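Local coordinates for B-cell CLL/lymphoma 9 protein (Homo sapiens, PDB 2VPB) that promotes the transcriptional activity of beta-catenin in Wnt signalling, its HD1 segment here being the part that interacts with PYGO1, at residues A18-A21 against V22-Q26; T12-A15 against N16-A19. All coordinates share one frame; numbering follows the deposited sequence. Where two conformers were deposited one is given.

Interaction 1: A18-A21 against V22-Q26; sequences AAEA and VLKGQ
Gln26 N bonds back to Ala21 O at 2.9 Å, and this closes the C-terminal end of helix 12-23 in a Schellman motif. The second bond of the motif runs from Gly25 N to Val22 O, at 3.0 Å. Gly25 takes a positive phi of 74°, which turns the chain back over the last turn. Before the cap, the ordinary helical bonds continue. Val22 N, Leu23 N and Lys24 N bond to the carbonyl oxygens of Ala18, Ala19 and Glu20. Lys24 N is 2.8 Å from Glu20 O.

The side chains on this surface follow the same turn. Leu23 CG sits beside the backbone N (chi1 -69°), and this brings CG against the oxygen of Ala19, 3.3 Å from Ala19 O. The carboxylate of Glu20 straddles two residues of the next turn. Its OE2 faces Leu23 CD1, while OE1 lies near the extended Lys24 chain. OE1 stays 4.5 Å from Lys24 NZ, too far for a salt bridge, so any attraction is probably weak.

Further out, Val27 packs on Ala21 and Val22, and Ile30 on Ala18 and Val22, so the segment after the cap folds against the helix. Ala19 faces an apolar side chain of the partner protein chain. At the cap, Gln26 OE1 lies over the alanine that its own N grips, 3.7 Å from Ala21 CA.

Interaction 2: T12-A15 against N16-A19; sequences TEMA and NKAA
The amide of Asn16 and the carboxylate of Glu13 are the flat groups of this helical turn. One face of the Asn16 amide lies over Thr12, both side chains pointing the same way. Thr12 O sits under Asn16 CG at 3.5 Å; it is also the carbonyl that accepts the Asn16 backbone N. On the same face, Thr12 CG2 sits under Asn16 ND2 at 3.9 Å, a van der Waals contact. The amide's polar atoms bond outside the chain: OD1 and ND2 both hydrogen-bond to the backbone of the partner protein chain. Thr12 OG1 bonds to an aromatic side chain of that partner.

The Glu13 carboxylate makes an i to i+4 salt bridge with Lys17. NZ reaches OE2 at 2.8 Å, on the anti side and 22° out of the carboxylate plane. The two chains run alongside each other, and Lys17 CE also touches Glu13 CG at 3.7 Å. Glu13 can do this because its CG is anti to the backbone N (chi1 -179°) and the chain is extended beyond it. Lys17 is extended too. In one of its two conformers Met14 crosses the same lysine, with SD 4.0 Å from Lys17 CD.

Four i to i+4 backbone bonds hold the turn, from Asn16, Lys17, Ala18 and Ala19 N to Thr12, Glu13, Met14 and Ala15 O.

This is the first part of helix 12-23. Ser11 OG accepts a bond from Met14 N at its start, just after strand 8-10. Thr12, Ala15 and Asn16 pack on the partner protein chain, within the region that interacts with PYGO1.

Both interactions lie on helix 12-23 and share Ala18 and Ala19, with centres about 9 Å apart. Interaction 2 forms the N-terminal part and is partly buried. Interaction 1 forms the C-terminal end and is mainly a surface contact. Their chemistry differs accordingly. Along 12-19, polar side chains bond to the partner protein chain, and one glutamate-lysine pair closes as a salt bridge. Along 18-26, the similarly spaced glutamate and lysine stay apart, and the glycine-containing cap ends the helix. In interaction 2 the outside packing comes from the partner chain. In interaction 1 Val27 and Ile30 of the same chain add to it.

Interaction 1: A18-A21 against V22-Q26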
loop_
_atom_site.group_PDB
_atom_site.type_symbol
_atom_site.label_atom_id
_atom_site.label_comp_id
_atom_site.label_asym_id
_atom_site.label_seq_id
_atom_site.Cartn_x
_atom_site.Cartn_y
_atom_site.Cartn_z
ATOM N N ALA B 18 -4.795 3.659 8.290
ATOM C CA ALA B 18 -3.831 4.731 8.502
ATOM C C ALA B 18 -4.302 6.005 7.804
ATOM O O ALA B 18 -4.147 7.075 8.350
ATOM C CB ALA B 18 -2.451 4.326 8.016
ATOM N N ALA B 19 -4.870 5.882 6.598
ATOM C CA ALA B 19 -5.440 7.060 5.931
ATOM C C ALA B 19 -6.557 7.686 6.772
ATOM O O ALA B 19 -6.616 8.897 6.903
ATOM C CB ALA B 19 -5.943 6.715 4.537
ATOM N N GLU B 20 -7.412 6.849 7.362
ATOM C CA GLU B 20 -8.492 7.353 8.225
ATOM C C GLU B 20 -7.923 8.134 9.414
ATOM O O GLU B 20 -8.426 9.201 9.749
ATOM C CB GLU B 20 -9.405 6.210 8.691
ATOM C CG GLU B 20 -10.422 5.776 7.636
ATOM C CD GLU B 20 -11.428 6.869 7.266
ATOM O OE1 GLU B 20 -12.192 7.328 8.151
ATOM O OE2 GLU B 20 -11.467 7.255 6.082
ATOM N N ALA B 21 -6.842 7.626 10.015
ATOM C CA ALA B 21 -6.164 8.301 11.133
ATOM C C ALA B 21 -5.649 9.682 10.738
ATOM O O ALA B 21 -5.783 10.647 11.489
ATOM C CB ALA B 21 -5.027 7.418 11.684
ATOM N N VAL B 22 -5.081 9.779 9.542
ATOM C CA VAL B 22 -4.624 11.059 9.013
ATOM C C VAL B 22 -5.814 11.998 8.816
ATOM O O VAL B 22 -5.779 13.160 9.261
ATOM C CB VAL B 22 -3.848 10.852 7.688
ATOM C CG1 VAL B 22 -3.610 12.187 6.951
ATOM C CG2 VAL B 22 -2.533 10.156 7.951
ATOM N N LEU B 23 -6.863 11.500 8.172
ATOM C CA LEU B 23 -8.057 12.312 7.891
ATOM C C LEU B 23 -8.746 12.796 9.167
ATOM O O LEU B 23 -9.292 13.909 9.205
ATOM C CB LEU B 23 -9.035 11.514 7.023
ATOM C CG LEU B 23 -8.562 11.249 5.590
ATOM C CD1 LEU B 23 -9.484 10.295 4.864
ATOM C CD2 LEU B 23 -8.469 12.578 4.850
ATOM N N LYS B 24 -8.715 11.967 10.212
ATOM C CA LYS B 24 -9.314 12.325 11.507
ATOM C C LYS B 24 -8.424 13.236 12.364
ATOM O O LYS B 24 -8.805 13.611 13.487
ATOM C CB LYS B 24 -9.706 11.066 12.294
ATOM C CG LYS B 24 -10.829 10.261 11.683
ATOM C CD LYS B 24 -11.080 8.999 12.503
ATOM C CE LYS B 24 -12.266 8.220 11.974
ATOM N NZ LYS B 24 -12.392 6.902 12.647
ATOM N N GLY B 25 -7.244 13.586 11.845
ATOM C CA GLY B 25 -6.305 14.477 12.530
ATOM C C GLY B 25 -5.572 13.834 13.696
ATOM O O GLY B 25 -4.995 14.539 14.541
ATOM N N GLN B 26 -5.590 12.503 13.747
ATOM C CA GLN B 26 -4.993 11.756 14.864
ATOM C C GLN B 26 -3.484 11.583 14.734
ATOM O O GLN B 26 -2.772 11.486 15.741
ATOM C CB GLN B 26 -5.663 10.393 15.014
ATOM C CG GLN B 26 -7.137 10.485 15.358
ATOM C CD GLN B 26 -7.862 9.163 15.258
ATOM O OE1 GLN B 26 -7.378 8.213 14.639
ATOM N NE2 GLN B 26 -9.047 9.096 15.862
#

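Interaction 2: T12-A15 against N16-A19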
loop_
_atom_site.group_PDB
_atom_site.type_symbol
_atom_site.label_atom_id
_atom_site.label_comp_id
_atom_site.label_asym_id
_atom_site.label_seq_id
_atom_site.Cartn_x
_atom_site.Cartn_y
_atom_site.Cartn_z
ATOM N N THR B 12 -3.881 -3.902 2.899
ATOM C CA THR B 12 -4.937 -2.973 2.475
ATOM C C THR B 12 -5.708 -2.437 3.681
ATOM O O THR B 12 -5.966 -1.237 3.770
ATOM C CB THR B 12 -5.877 -3.646 1.504
ATOM O OG1 THR B 12 -5.153 -3.966 0.311
ATOM C CG2 THR B 12 -7.018 -2.729 1.153
ATOM N N GLU B 13 -6.043 -3.325 4.622
ATOM C CA GLU B 13 -6.752 -2.922 5.830
ATOM C C GLU B 13 -5.997 -1.835 6.591
ATOM O O GLU B 13 -6.586 -0.827 6.984
ATOM C CB GLU B 13 -7.006 -4.120 6.749
ATOM C CG GLU B 13 -7.775 -3.727 7.997
ATOM C CD GLU B 13 -8.149 -4.902 8.881
ATOM O OE1 GLU B 13 -7.791 -6.058 8.558
ATOM O OE2 GLU B 13 -8.811 -4.655 9.911
ATOM N N MET B 14 -4.695 -2.018 6.778
ATOM C CA MET B 14 -3.931 -1.069 7.563
ATOM C C MET B 14 -3.581 0.210 6.785
ATOM O O MET B 14 -3.431 1.274 7.388
ATOM C CB MET B 14 -2.712 -1.749 8.206
ATOM C CG MET B 14 -3.112 -2.923 9.121
ATOM S SD MET B 14 -4.205 -2.462 10.487
ATOM C CE MET B 14 -3.109 -1.397 11.407
ATOM N N ALA B 15 -3.493 0.122 5.457
ATOM C CA ALA B 15 -3.371 1.332 4.639
ATOM C C ALA B 15 -4.623 2.187 4.754
ATOM O O ALA B 15 -4.533 3.403 4.937
ATOM C CB ALA B 15 -3.065 0.991 3.171
ATOM N N ASN B 16 -5.789 1.548 4.664
ATOM C CA ASN B 16 -7.048 2.283 4.764
ATOM C C ASN B 16 -7.207 2.873 6.165
ATOM O O ASN B 16 -7.626 4.022 6.329
ATOM C CB ASN B 16 -8.224 1.362 4.435
ATOM C CG ASN B 16 -8.388 1.111 2.946
ATOM O OD1 ASN B 16 -7.795 1.805 2.099
ATOM N ND2 ASN B 16 -9.220 0.122 2.609
ATOM N N LYS B 17 -6.851 2.088 7.178
ATOM C CA LYS B 17 -6.952 2.571 8.567
ATOM C C LYS B 17 -6.002 3.730 8.847
ATOM O O LYS B 17 -6.367 4.700 9.518
ATOM C CB LYS B 17 -6.752 1.431 9.560
ATOM C CG LYS B 17 -7.976 0.538 9.627
ATOM C CD LYS B 17 -7.783 -0.604 10.587
ATOM C CE LYS B 17 -9.048 -1.448 10.632
ATOM N NZ LYS B 17 -8.977 -2.478 11.700
ATOM N N ALA B 18 -4.795 3.659 8.290
ATOM C CA ALA B 18 -3.831 4.731 8.502
ATOM C C ALA B 18 -4.302 6.005 7.804
ATOM O O ALA B 18 -4.147 7.075 8.350
ATOM C CB ALA B 18 -2.451 4.326 8.016
ATOM N N ALA B 19 -4.870 5.882 6.598
ATOM C CA ALA B 19 -5.440 7.060 5.931
ATOM C C ALA B 19 -6.557 7.686 6.772
ATOM O O ALA B 19 -6.616 8.897 6.903
ATOM C CB ALA B 19 -5.943 6.715 4.537
#